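Local atomic coordinates of MutT/nudix family protein (Enterococcus faecalis, PDB entry 2FML), a protein that is of unknown function but, as a Nudix-family protein with a winged-helix domain like that of NrtR, may be a ligand-sensing transcriptional regulator. Residues R69-A73 with K144-F149; T85-L90 with S102-Q108; L129-G133 with Q206-V210; F194-V198 with A225-G229; K213-I217 with S262-L267. All coordinates share one frame; numbering follows the deposited sequence.

Contact 1: residues R69-A73 with K144-F149; sequences RNSWA and KEVHWF
Trp72 and Phe149 form the compact half of this contact. The edge of the Phe149 ring is directed at one face of the indole, with the phenyl and six-membered ring centroids 5.0 Å apart and the planes at 63°, an edge-to-face pair in which faintly positive rim hydrogens meet an electron-rich surface. CZ of Phe149 lies 3.7 Å from CD2 of Trp72, near the fused part of the indole. Trp72 reaches there because its CG is anti to the carbonyl carbon (chi1 -59°), which carries the large ring toward strand 143-154. His147 completes an aromatic cluster rim to rim, its ND1 3.4 Å from CH2 of Trp72. At the same corner Glu145 brings a carboxylate oxygen to the indole edge, OE1 standing 3.2 Å from CH2 of Trp72, where its negative charge is probably favourable beside the weakly positive ring hydrogens. The other end is looser and exposed. There Asn70 OD1 meets the methylene CD of Lys144 at 3.4 Å, a short amide and a long lysine chain, both polar and suited to a solvent-facing rim, and no hydrogen bond joins the two segments. Strands 72-78 and 143-154 both pair antiparallel with strand 55-63, and backbone bonds tie Asn70 and Ser71 to Arg63, and Lys144 and Glu145 to Gln62. Val165 of strand 165-170 packs on Trp72 and Phe149, while His162 stacks on His147.

Contact 2: residues T85-L90 with S102-Q108; sequences TEDSVL and SQENIEQ
Ser102 meets Leu90 through its backbone, with its carbonyl O 4.4 Å from CD2 of the leucine. Its side chain points away from the helix, and OG accepts a 2.9 Å hydrogen bond from ND2 of Asn105, which steadies the 3-10 turn. Gln103 follows with a long polar chain that suits the exposed margin. Its CG lies opposite the backbone N (chi1 -165°), and a bend at the next bond brings the amide back across Glu86, where OE1 of Gln103 is 3.5 Å from CB of Glu86. The amide thus rests on aliphatic carbon, its plane only 24° from that of the Glu86 carboxylate. Ile106 supplies the apolar centre. Its CD1 touches CD2 of Leu90 at 3.7 Å and meets CG1 of Val89 tip to tip at 3.8 Å, branched chains filling the gap between helix and strand. Last comes Gln108, whose extended chain crosses the side chains of Thr85 and Glu86 at about a right angle; the hydroxyl of Thr85 is itself bonded to Tyr128 OH. Helix 85-97 belongs to the Nudix box, whose sequence signature spans 77-98. It lies over the sheet, with Val89 also reaching Val42 and Met44 of strand 39-50, while strand 106-112 pairs antiparallel with strand 123-131, from which Tyr128 packs on Glu86 and Ile106. Ser113 of the second subunit bonds the backbone N of Thr85.

Contact 3: residues L129-G133 with Q206-V210; sequences LAFIG and QVLQV
Phe131 opens the contact by laying one face of its ring on the backbone of Val207. The CA of Val207 stands 3.6 Å from the centroid of the Phe131 ring and only 8° off the ring normal, a CH-pi contact centred on the face. CG2 of the same valine touches CE1 of Phe131 at 3.6 Å. A flat aromatic suits this place, because the tight 3-10 turn 206-210 presents a backbone surface for it to cover. At the ring edge, near its plane, lie the amide ends of Gln206 and Gln209. Nearer the strand, CB of Phe131 packs 3.5 Å from CG1 of Val210, a branch that points this way because CG1 of Val210 lies opposite its carbonyl carbon (chi1 -54°). The carbonyl O of Phe131 is 3.4 Å from OE1 of Gln209, but both are acceptors and no bond forms. Ile132 comes next with its side chain turned away, onto Val99 and Ile101, so it takes part through its backbone. A water between its carbonyl O and that of Val210 is a possible but doubtful bridge, since both distances are very short. The joint between the Nudix sheet and the 3-10 turn 206-210 therefore relies on apolar and CH-pi contact around one buried phenylalanine, with no direct hydrogen bond between the two segments.

Contact 4: residues F194-V198 with A225-G229; sequences FNRVV and AKFLG
Phe227 is gripped by two residues one helical turn apart, Phe194 and Val197. Val197 comes down on the ring face: its CG1 lies 3.6 Å from the centroid of the Phe227 ring and 7° off the normal, a CH-pi contact that is close to perpendicular. The methyl is there because CG1 stands opposite the backbone N of Val197, pointing from helix 186-200 to helix 217-228. Phe194 meets the same ring differently. The two phenyl planes are tilted by 41°, with centroids 5.1 Å apart, an oblique arrangement that is neither a stack nor edge-to-face. In it CD1 of Phe227 sits over one face of Phe194, offset toward its rim, and approaches CE1 of Phe194 to 3.5 Å. The aromatic pair and its valine thereby join helix 186-200, which packs on strand 123-131 through Val197, to helix 217-228 of the winged-helix region. Bulky apolar residues suit such a buried seam, which is continued by Val207, touching both Val197 and Phe227, and by Leu129 and Phe131 from strand 123-131. Val198 takes the flank, with CG2 3.7 Å from the carbonyl O of Phe227, an atom that CZ of Phe194 approaches to 3.5 Å. That oxygen, close to the end of its helix, accepts a hydrogen bond from NH1 of Arg153, a residue of strand 143-154 whose side chain packs on Phe194 and Val198.

Contact 5: residues K213-I217 with S262-L267; sequences KDFTI and SKIYQL
Tyr265 O is gripped by two groups of the segment 213-217. The N-H of Phe215 reaches it at 2.8 Å, though the bond is weak, bent to 127° at the hydrogen, and the CA of Asp214 adds a C-H...O contact at 3.2 Å. The Phe215 ring packs against this oxygen, which lies over the centre of its face, because CG of Phe215 sits between its backbone N and carbonyl carbon (chi1 46°). The return bond is better: N of Tyr265 donates to O of Phe215 at 2.8 Å and 152°, from a position tilted out of the carbonyl plane. Together they make one antiparallel hydrogen-bonded pair, a single bridge. Farther along, the CA of Thr216 makes a C-H...O contact of 3.3 Å with O of Lys263. Thr216 is the N-cap of helix 217-228. Its hydroxyl caps a backbone N in the first turn while its own N bonds Glu219 OE1, the reciprocal pattern of a capping box, for which threonine and glutamate are well suited. Apolar chains close the sides: CD1 of Ile217 meets CE1 of Tyr265 at 3.7 Å, and CZ of Phe215 lies 4.0 Å from CG of Leu267. Phe248 packs edge-to-face with Phe215. The pairing is consistent with a winged helix, in which a short strand before a helix joins the strands of the wing. The single bridge is short and one of its bonds weak, so burial of Phe215 and the apolar contacts of Ile217 and Leu267 probably add much of the hold, the C-H...O contacts a minor supplement.

In the fold
Contacts 1 and 2 lie in the Nudix domain and reach the same mixed sheet, their centres 21 Å apart; along the chain contact 2 is nested inside the loop closed by contact 1. Contact 3 links that sheet to the winged-helix region, and contact 4, which touches it, continues the seam, their centres 13 Å apart. Contact 5 lies wholly in the winged-helix region, 15 Å from contact 3 between centres and 34 Å from contact 1. Contact 3 also adjoins contact 2 through neighbouring strands 106-112 and 123-131. Contacts 2 to 5 thus form a chain of touching contacts with contact 3 at the middle, which could allow events in the Nudix part to be felt by the winged helix.

Contact 1: residues R69-A73 with K144-F149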
# COMPACT_ATOMS: atom_id res chain seq x y z
N ARG A 69 -3.11 -14.21 -23.53
CA ARG A 69 -2.60 -13.86 -24.83
C ARG A 69 -3.56 -12.95 -25.61
O ARG A 69 -4.74 -13.24 -25.73
CB ARG A 69 -2.35 -15.11 -25.67
CG ARG A 69 -1.62 -14.87 -26.97
CD ARG A 69 -1.78 -16.09 -27.90
NE ARG A 69 -1.18 -17.26 -27.28
CZ ARG A 69 -1.45 -18.55 -27.56
NH1 ARG A 69 -2.39 -18.92 -28.42
NH2 ARG A 69 -0.77 -19.48 -26.88
N ASN A 70 -3.02 -11.86 -26.15
CA ASN A 70 -3.79 -10.94 -26.98
C ASN A 70 -4.75 -10.01 -26.23
O ASN A 70 -5.40 -9.15 -26.82
CB ASN A 70 -4.51 -11.71 -28.11
CG ASN A 70 -3.53 -12.27 -29.16
OD1 ASN A 70 -2.38 -11.83 -29.26
ND2 ASN A 70 -3.98 -13.25 -29.94
N SER A 71 -4.83 -10.16 -24.92
CA SER A 71 -5.62 -9.26 -24.12
C SER A 71 -4.75 -8.00 -23.86
O SER A 71 -3.54 -8.09 -23.85
CB SER A 71 -6.03 -9.92 -22.79
OG SER A 71 -6.94 -10.97 -23.00
N TRP A 72 -5.40 -6.87 -23.63
CA TRP A 72 -4.74 -5.66 -23.15
C TRP A 72 -4.58 -5.72 -21.63
O TRP A 72 -5.38 -6.34 -20.92
CB TRP A 72 -5.49 -4.38 -23.61
CG TRP A 72 -5.58 -4.29 -25.10
CD1 TRP A 72 -6.59 -4.79 -25.89
CD2 TRP A 72 -4.61 -3.72 -26.00
NE1 TRP A 72 -6.31 -4.56 -27.21
CE2 TRP A 72 -5.11 -3.88 -27.31
CE3 TRP A 72 -3.37 -3.07 -25.83
CZ2 TRP A 72 -4.41 -3.44 -28.45
CZ3 TRP A 72 -2.68 -2.61 -26.96
CH2 TRP A 72 -3.21 -2.78 -28.25
N ALA A 73 -3.52 -5.10 -21.15
CA ALA A 73 -3.06 -5.35 -19.82
C ALA A 73 -2.20 -4.16 -19.37
O ALA A 73 -1.66 -3.47 -20.20
CB ALA A 73 -2.24 -6.67 -19.79
N LYS A 144 2.87 -7.10 -27.80
CA LYS A 144 2.52 -7.10 -29.23
C LYS A 144 2.23 -5.67 -29.68
O LYS A 144 2.41 -5.31 -30.82
CB LYS A 144 1.25 -7.92 -29.47
CG LYS A 144 1.41 -9.21 -30.23
CD LYS A 144 0.02 -9.77 -30.56
CE LYS A 144 -0.44 -9.46 -31.98
NZ LYS A 144 -1.49 -10.44 -32.41
N GLU A 145 1.73 -4.87 -28.76
CA GLU A 145 1.51 -3.46 -28.99
C GLU A 145 1.60 -2.78 -27.64
O GLU A 145 1.42 -3.42 -26.59
CB GLU A 145 0.12 -3.20 -29.51
CG GLU A 145 -0.27 -3.96 -30.71
CD GLU A 145 -1.13 -3.12 -31.58
OE1 GLU A 145 -2.37 -3.13 -31.36
OE2 GLU A 145 -0.55 -2.42 -32.45
N VAL A 146 1.88 -1.50 -27.70
CA VAL A 146 1.97 -0.65 -26.52
C VAL A 146 1.43 0.72 -26.94
O VAL A 146 1.84 1.28 -27.94
CB VAL A 146 3.44 -0.59 -25.87
CG1 VAL A 146 4.42 0.14 -26.77
CG2 VAL A 146 3.37 0.09 -24.51
N HIS A 147 0.46 1.22 -26.20
CA HIS A 147 -0.21 2.45 -26.62
C HIS A 147 -0.63 3.21 -25.41
O HIS A 147 -0.94 2.63 -24.36
CB HIS A 147 -1.48 2.15 -27.43
CG HIS A 147 -1.25 1.43 -28.71
ND1 HIS A 147 -1.82 0.19 -28.99
CD2 HIS A 147 -0.54 1.77 -29.82
CE1 HIS A 147 -1.46 -0.19 -30.21
NE2 HIS A 147 -0.68 0.74 -30.72
N TRP A 148 -0.71 4.52 -25.59
CA TRP A 148 -1.38 5.41 -24.66
C TRP A 148 -2.86 5.35 -25.01
O TRP A 148 -3.27 5.83 -26.06
CB TRP A 148 -0.85 6.85 -24.86
CG TRP A 148 0.51 7.10 -24.25
CD1 TRP A 148 1.71 7.34 -24.92
CD2 TRP A 148 0.81 7.15 -22.85
NE1 TRP A 148 2.72 7.50 -24.00
CE2 TRP A 148 2.19 7.41 -22.73
CE3 TRP A 148 0.04 6.99 -21.67
CZ2 TRP A 148 2.82 7.52 -21.50
CZ3 TRP A 148 0.66 7.12 -20.45
CH2 TRP A 148 2.05 7.42 -20.38
N PHE A 149 -3.66 4.75 -24.14
CA PHE A 149 -5.10 4.70 -24.32
C PHE A 149 -5.71 5.99 -23.80
O PHE A 149 -5.37 6.47 -22.73
CB PHE A 149 -5.70 3.50 -23.58
CG PHE A 149 -5.71 2.21 -24.40
CD1 PHE A 149 -4.52 1.63 -24.85
CD2 PHE A 149 -6.92 1.54 -24.65
CE1 PHE A 149 -4.53 0.47 -25.61
CE2 PHE A 149 -6.96 0.33 -25.40
CZ PHE A 149 -5.76 -0.18 -25.90

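Contact 2: residues T85-L90 with S102-Q108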
# COMPACT_ATOMS: atom_id res chain seq x y z
N THR A 85 10.57 -4.43 -5.07
CA THR A 85 9.51 -4.22 -6.02
C THR A 85 9.65 -2.90 -6.76
O THR A 85 9.31 -2.85 -7.94
CB THR A 85 8.09 -4.36 -5.42
OG1 THR A 85 7.88 -3.39 -4.38
CG2 THR A 85 7.82 -5.80 -4.90
N GLU A 86 10.05 -1.84 -6.06
CA GLU A 86 10.40 -0.56 -6.66
C GLU A 86 11.42 -0.69 -7.86
O GLU A 86 11.16 -0.20 -8.97
CB GLU A 86 11.01 0.38 -5.60
CG GLU A 86 10.04 0.94 -4.62
CD GLU A 86 9.81 0.04 -3.38
OE1 GLU A 86 10.37 -1.09 -3.29
OE2 GLU A 86 9.06 0.49 -2.47
N ASP A 87 12.56 -1.32 -7.62
CA ASP A 87 13.57 -1.61 -8.65
C ASP A 87 12.93 -2.38 -9.82
O ASP A 87 13.14 -2.08 -11.00
CB ASP A 87 14.61 -2.56 -8.05
CG ASP A 87 15.55 -1.87 -7.09
OD1 ASP A 87 15.61 -0.62 -7.08
OD2 ASP A 87 16.28 -2.62 -6.37
N SER A 88 12.15 -3.40 -9.45
CA SER A 88 11.60 -4.32 -10.41
C SER A 88 10.57 -3.60 -11.35
O SER A 88 10.56 -3.81 -12.60
CB SER A 88 10.99 -5.53 -9.64
OG SER A 88 10.50 -6.52 -10.54
N VAL A 89 9.72 -2.76 -10.77
CA VAL A 89 8.67 -2.12 -11.59
C VAL A 89 9.26 -1.12 -12.58
O VAL A 89 8.77 -0.98 -13.71
CB VAL A 89 7.48 -1.51 -10.75
CG1 VAL A 89 7.87 -0.17 -10.07
CG2 VAL A 89 6.23 -1.39 -11.65
N LEU A 90 10.34 -0.45 -12.17
CA LEU A 90 11.08 0.41 -13.06
C LEU A 90 11.81 -0.29 -14.19
O LEU A 90 11.84 0.23 -15.29
CB LEU A 90 12.09 1.28 -12.27
CG LEU A 90 11.72 2.17 -11.07
CD1 LEU A 90 13.03 2.87 -10.58
CD2 LEU A 90 10.65 3.12 -11.39
N SER A 102 12.08 7.65 -12.75
CA SER A 102 12.90 7.49 -11.52
C SER A 102 12.05 7.14 -10.30
O SER A 102 10.83 7.35 -10.31
CB SER A 102 13.73 8.76 -11.25
OG SER A 102 12.86 9.80 -10.83
N GLN A 103 12.68 6.60 -9.26
CA GLN A 103 11.98 6.10 -8.07
C GLN A 103 11.16 7.15 -7.37
O GLN A 103 10.07 6.86 -6.88
CB GLN A 103 12.96 5.51 -7.03
CG GLN A 103 12.24 4.66 -5.95
CD GLN A 103 13.05 3.39 -5.50
OE1 GLN A 103 13.58 2.62 -6.33
NE2 GLN A 103 13.10 3.18 -4.17
N GLU A 104 11.72 8.37 -7.33
CA GLU A 104 11.18 9.49 -6.62
C GLU A 104 9.85 9.85 -7.25
O GLU A 104 9.03 10.50 -6.59
CB GLU A 104 12.14 10.69 -6.65
CG GLU A 104 13.57 10.41 -7.15
CD GLU A 104 14.53 9.82 -6.07
OE1 GLU A 104 15.41 10.58 -5.55
OE2 GLU A 104 14.42 8.60 -5.77
N ASN A 105 9.62 9.42 -8.49
CA ASN A 105 8.39 9.73 -9.25
C ASN A 105 7.29 8.63 -9.39
O ASN A 105 6.27 8.79 -10.09
CB ASN A 105 8.77 10.29 -10.60
CG ASN A 105 9.44 11.65 -10.47
OD1 ASN A 105 8.77 12.68 -10.50
ND2 ASN A 105 10.75 11.66 -10.26
N ILE A 106 7.49 7.54 -8.67
CA ILE A 106 6.49 6.51 -8.60
C ILE A 106 5.92 6.47 -7.18
O ILE A 106 6.60 6.85 -6.23
CB ILE A 106 7.02 5.13 -9.06
CG1 ILE A 106 8.12 4.62 -8.11
CG2 ILE A 106 7.48 5.25 -10.48
CD1 ILE A 106 8.57 3.10 -8.33
N GLU A 107 4.67 6.03 -7.05
CA GLU A 107 4.17 5.71 -5.74
C GLU A 107 3.59 4.29 -5.73
O GLU A 107 2.91 3.89 -6.66
CB GLU A 107 3.13 6.76 -5.25
CG GLU A 107 1.74 6.71 -5.99
CD GLU A 107 0.82 7.96 -5.65
OE1 GLU A 107 1.13 9.07 -6.16
OE2 GLU A 107 -0.17 7.80 -4.88
N GLN A 108 3.80 3.58 -4.64
CA GLN A 108 3.17 2.28 -4.50
C GLN A 108 1.65 2.45 -4.38
O GLN A 108 1.18 3.35 -3.70
CB GLN A 108 3.76 1.52 -3.33
CG GLN A 108 3.70 0.08 -3.52
CD GLN A 108 4.33 -0.63 -2.37
OE1 GLN A 108 5.54 -0.94 -2.35
NE2 GLN A 108 3.50 -0.96 -1.41

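Contact 3: residues L129-G133 with Q206-V210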
# COMPACT_ATOMS: atom_id res chain seq x y z
N LEU A 129 1.79 3.47 -9.32
CA LEU A 129 1.15 4.58 -10.04
C LEU A 129 2.24 5.64 -10.32
O LEU A 129 3.08 5.92 -9.47
CB LEU A 129 0.08 5.20 -9.14
CG LEU A 129 -0.67 6.48 -9.52
CD1 LEU A 129 -1.21 6.38 -11.00
CD2 LEU A 129 -1.83 6.66 -8.55
N ALA A 130 2.27 6.18 -11.54
CA ALA A 130 3.13 7.34 -11.81
C ALA A 130 2.46 8.22 -12.81
O ALA A 130 1.68 7.73 -13.68
CB ALA A 130 4.50 6.90 -12.33
N PHE A 131 2.76 9.51 -12.67
CA PHE A 131 2.29 10.60 -13.53
C PHE A 131 3.47 11.09 -14.31
O PHE A 131 4.46 11.48 -13.68
CB PHE A 131 1.81 11.76 -12.68
CG PHE A 131 0.88 11.37 -11.61
CD1 PHE A 131 -0.39 10.86 -11.91
CD2 PHE A 131 1.25 11.52 -10.28
CE1 PHE A 131 -1.26 10.49 -10.91
CE2 PHE A 131 0.37 11.18 -9.26
CZ PHE A 131 -0.88 10.66 -9.58
N ILE A 132 3.39 11.09 -15.64
CA ILE A 132 4.53 11.32 -16.50
C ILE A 132 4.10 12.08 -17.77
O ILE A 132 2.92 12.40 -17.93
CB ILE A 132 5.29 9.97 -16.84
CG1 ILE A 132 4.41 8.99 -17.65
CG2 ILE A 132 5.76 9.28 -15.53
CD1 ILE A 132 5.20 8.17 -18.70
N GLY A 133 5.05 12.41 -18.64
CA GLY A 133 4.72 12.93 -19.96
C GLY A 133 4.28 11.80 -20.86
O GLY A 133 4.50 10.62 -20.56
N GLN A 206 -0.30 15.66 -6.20
CA GLN A 206 0.81 15.11 -6.98
C GLN A 206 0.43 14.95 -8.45
O GLN A 206 1.25 15.20 -9.33
CB GLN A 206 1.29 13.77 -6.42
CG GLN A 206 2.58 13.75 -5.57
CD GLN A 206 3.06 12.26 -5.31
OE1 GLN A 206 3.94 11.98 -4.46
NE2 GLN A 206 2.47 11.33 -6.05
N VAL A 207 -0.81 14.55 -8.71
CA VAL A 207 -1.31 14.33 -10.09
C VAL A 207 -1.02 15.46 -11.09
O VAL A 207 -0.84 15.19 -12.29
CB VAL A 207 -2.83 13.98 -10.14
CG1 VAL A 207 -3.70 15.23 -9.79
CG2 VAL A 207 -3.21 13.39 -11.54
N LEU A 208 -0.95 16.70 -10.59
CA LEU A 208 -0.58 17.87 -11.43
C LEU A 208 0.82 17.75 -12.04
O LEU A 208 1.24 18.61 -12.81
CB LEU A 208 -0.71 19.19 -10.63
CG LEU A 208 -2.09 19.45 -10.03
CD1 LEU A 208 -2.08 20.75 -9.31
CD2 LEU A 208 -3.16 19.46 -11.13
N GLN A 209 1.57 16.70 -11.67
CA GLN A 209 2.82 16.31 -12.34
C GLN A 209 2.63 16.04 -13.84
O GLN A 209 3.50 16.38 -14.62
CB GLN A 209 3.42 15.07 -11.70
CG GLN A 209 4.30 15.30 -10.51
CD GLN A 209 4.86 13.98 -9.95
OE1 GLN A 209 4.78 12.95 -10.60
NE2 GLN A 209 5.40 14.02 -8.76
N VAL A 210 1.49 15.46 -14.22
CA VAL A 210 1.18 15.23 -15.65
C VAL A 210 1.21 16.53 -16.53
O VAL A 210 1.22 16.46 -17.77
CB VAL A 210 -0.21 14.51 -15.88
CG1 VAL A 210 -0.32 13.21 -15.09
CG2 VAL A 210 -1.31 15.41 -15.60
O HOH W 1 1.62 14.22 -18.95

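Contact 4: residues F194-V198 with A225-G229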
# COMPACT_ATOMS: atom_id res chain seq x y z
N PHE A 194 -7.37 5.11 -10.34
CA PHE A 194 -8.18 6.26 -10.69
C PHE A 194 -8.80 6.90 -9.44
O PHE A 194 -8.77 8.13 -9.27
CB PHE A 194 -9.25 5.89 -11.74
CG PHE A 194 -9.94 7.06 -12.33
CD1 PHE A 194 -9.44 7.67 -13.46
CD2 PHE A 194 -11.07 7.62 -11.71
CE1 PHE A 194 -10.09 8.82 -13.98
CE2 PHE A 194 -11.71 8.78 -12.21
CZ PHE A 194 -11.21 9.36 -13.36
N ASN A 195 -9.39 6.05 -8.59
CA ASN A 195 -10.03 6.47 -7.33
C ASN A 195 -8.99 7.04 -6.33
O ASN A 195 -9.30 7.94 -5.55
CB ASN A 195 -10.81 5.28 -6.74
CG ASN A 195 -12.10 5.03 -7.48
OD1 ASN A 195 -12.62 5.96 -8.11
ND2 ASN A 195 -12.64 3.81 -7.43
N ARG A 196 -7.76 6.52 -6.36
CA ARG A 196 -6.70 6.99 -5.47
C ARG A 196 -6.36 8.44 -5.77
O ARG A 196 -6.15 9.23 -4.85
CB ARG A 196 -5.43 6.10 -5.54
CG ARG A 196 -4.20 6.65 -4.73
CD ARG A 196 -4.39 6.42 -3.22
NE ARG A 196 -5.09 5.13 -2.99
CZ ARG A 196 -4.52 3.97 -2.70
NH1 ARG A 196 -3.20 3.89 -2.57
NH2 ARG A 196 -5.30 2.90 -2.51
N VAL A 197 -6.28 8.78 -7.05
CA VAL A 197 -6.06 10.17 -7.50
C VAL A 197 -7.22 11.15 -7.08
O VAL A 197 -6.97 12.19 -6.44
CB VAL A 197 -5.81 10.24 -9.05
CG1 VAL A 197 -5.67 11.71 -9.52
CG2 VAL A 197 -4.60 9.36 -9.47
N VAL A 198 -8.47 10.81 -7.44
CA VAL A 198 -9.68 11.47 -6.90
C VAL A 198 -9.65 11.68 -5.37
O VAL A 198 -9.97 12.78 -4.91
CB VAL A 198 -10.97 10.70 -7.25
CG1 VAL A 198 -12.15 11.41 -6.63
CG2 VAL A 198 -11.14 10.55 -8.78
N ALA A 225 -10.92 18.36 -13.41
CA ALA A 225 -12.24 18.06 -13.97
C ALA A 225 -12.25 16.72 -14.74
O ALA A 225 -13.26 16.01 -14.73
CB ALA A 225 -12.77 19.23 -14.82
N LYS A 226 -11.14 16.39 -15.42
CA LYS A 226 -11.02 15.07 -16.11
C LYS A 226 -11.14 13.89 -15.10
O LYS A 226 -11.75 12.86 -15.41
CB LYS A 226 -9.71 14.89 -16.95
CG LYS A 226 -9.55 15.74 -18.25
CD LYS A 226 -10.85 16.25 -18.85
CE LYS A 226 -11.41 15.44 -20.01
NZ LYS A 226 -12.43 16.24 -20.84
N PHE A 227 -10.57 14.06 -13.90
CA PHE A 227 -10.76 13.07 -12.82
C PHE A 227 -12.15 13.12 -12.16
O PHE A 227 -12.68 12.08 -11.75
CB PHE A 227 -9.64 13.15 -11.80
CG PHE A 227 -8.35 12.57 -12.30
CD1 PHE A 227 -8.16 11.17 -12.34
CD2 PHE A 227 -7.35 13.40 -12.75
CE1 PHE A 227 -6.97 10.61 -12.81
CE2 PHE A 227 -6.16 12.87 -13.19
CZ PHE A 227 -5.96 11.47 -13.25
N LEU A 228 -12.73 14.32 -12.08
CA LEU A 228 -14.05 14.53 -11.48
C LEU A 228 -15.15 14.14 -12.43
O LEU A 228 -16.19 13.70 -12.01
CB LEU A 228 -14.20 15.99 -10.98
CG LEU A 228 -13.35 16.26 -9.72
CD1 LEU A 228 -13.17 17.73 -9.38
CD2 LEU A 228 -13.85 15.48 -8.50
N GLY A 229 -14.88 14.28 -13.73
CA GLY A 229 -15.83 13.93 -14.78
C GLY A 229 -16.81 15.06 -14.99
O GLY A 229 -17.94 14.84 -15.40

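Contact 5: residues K213-I217 with S262-L267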
# COMPACT_ATOMS: atom_id res chain seq x y z
N LYS A 213 5.71 20.34 -14.73
CA LYS A 213 6.62 21.25 -14.00
C LYS A 213 6.21 22.72 -13.93
O LYS A 213 6.63 23.42 -13.02
CB LYS A 213 8.11 21.10 -14.42
CG LYS A 213 8.90 19.94 -13.74
CD LYS A 213 8.45 18.53 -14.19
CE LYS A 213 7.56 17.85 -13.15
NZ LYS A 213 6.66 16.82 -13.79
N ASP A 214 5.39 23.20 -14.87
CA ASP A 214 4.63 24.41 -14.59
C ASP A 214 3.19 24.43 -15.14
O ASP A 214 2.87 23.70 -16.09
CB ASP A 214 5.44 25.70 -14.87
CG ASP A 214 5.43 26.12 -16.33
OD1 ASP A 214 6.53 26.26 -16.90
OD2 ASP A 214 4.33 26.35 -16.90
N PHE A 215 2.34 25.26 -14.53
CA PHE A 215 0.91 25.27 -14.84
C PHE A 215 0.11 26.49 -14.34
O PHE A 215 0.36 26.99 -13.25
CB PHE A 215 0.25 24.00 -14.28
CG PHE A 215 0.66 23.65 -12.87
CD1 PHE A 215 -0.07 24.11 -11.79
CD2 PHE A 215 1.74 22.80 -12.63
CE1 PHE A 215 0.30 23.76 -10.48
CE2 PHE A 215 2.12 22.44 -11.32
CZ PHE A 215 1.39 22.92 -10.25
N THR A 216 -0.85 26.92 -15.15
CA THR A 216 -1.90 27.82 -14.70
C THR A 216 -2.99 27.15 -13.83
O THR A 216 -3.16 25.89 -13.80
CB THR A 216 -2.61 28.55 -15.90
OG1 THR A 216 -3.22 27.59 -16.75
CG2 THR A 216 -1.63 29.37 -16.70
N ILE A 217 -3.74 27.98 -13.11
CA ILE A 217 -4.95 27.52 -12.41
C ILE A 217 -5.99 26.87 -13.38
O ILE A 217 -6.59 25.87 -13.04
CB ILE A 217 -5.55 28.62 -11.49
CG1 ILE A 217 -4.51 29.13 -10.48
CG2 ILE A 217 -6.75 28.07 -10.73
CD1 ILE A 217 -3.80 28.03 -9.63
N SER A 262 -1.82 35.58 -17.00
CA SER A 262 -1.99 34.80 -15.75
C SER A 262 -0.83 33.92 -15.25
O SER A 262 0.08 33.56 -16.03
CB SER A 262 -3.28 33.96 -15.83
OG SER A 262 -3.10 32.92 -16.79
N LYS A 263 -0.90 33.54 -13.95
CA LYS A 263 0.24 32.92 -13.25
C LYS A 263 0.51 31.43 -13.52
O LYS A 263 -0.40 30.58 -13.69
CB LYS A 263 0.23 33.21 -11.73
CG LYS A 263 1.26 34.27 -11.30
CD LYS A 263 0.60 35.66 -11.06
CE LYS A 263 1.58 36.84 -11.17
NZ LYS A 263 0.73 38.18 -10.23
N ILE A 264 1.82 31.17 -13.55
CA ILE A 264 2.45 29.87 -13.67
C ILE A 264 2.84 29.42 -12.25
O ILE A 264 3.42 30.21 -11.48
CB ILE A 264 3.75 30.02 -14.53
CG1 ILE A 264 3.41 30.37 -15.99
CG2 ILE A 264 4.58 28.77 -14.49
CD1 ILE A 264 4.59 31.00 -16.78
N TYR A 265 2.54 28.17 -11.91
CA TYR A 265 2.94 27.52 -10.65
C TYR A 265 3.59 26.15 -10.90
O TYR A 265 3.30 25.46 -11.88
CB TYR A 265 1.73 27.29 -9.72
CG TYR A 265 0.92 28.52 -9.39
CD1 TYR A 265 -0.01 29.04 -10.31
CD2 TYR A 265 1.06 29.17 -8.16
CE1 TYR A 265 -0.76 30.19 -10.02
CE2 TYR A 265 0.29 30.32 -7.86
CZ TYR A 265 -0.61 30.81 -8.80
OH TYR A 265 -1.37 31.93 -8.52
N GLN A 266 4.47 25.75 -9.98
CA GLN A 266 4.90 24.36 -9.87
C GLN A 266 4.51 23.88 -8.51
O GLN A 266 4.20 24.69 -7.64
CB GLN A 266 6.41 24.20 -10.07
CG GLN A 266 7.31 24.71 -8.94
CD GLN A 266 8.75 24.95 -9.37
OE1 GLN A 266 9.57 25.41 -8.58
NE2 GLN A 266 9.07 24.63 -10.62
N LEU A 267 4.50 22.56 -8.32
CA LEU A 267 4.30 21.95 -7.02
C LEU A 267 5.55 22.22 -6.21
O LEU A 267 6.64 22.28 -6.79
CB LEU A 267 4.12 20.44 -7.18
CG LEU A 267 2.96 19.97 -8.07
CD1 LEU A 267 3.32 18.59 -8.61
CD2 LEU A 267 1.68 19.93 -7.27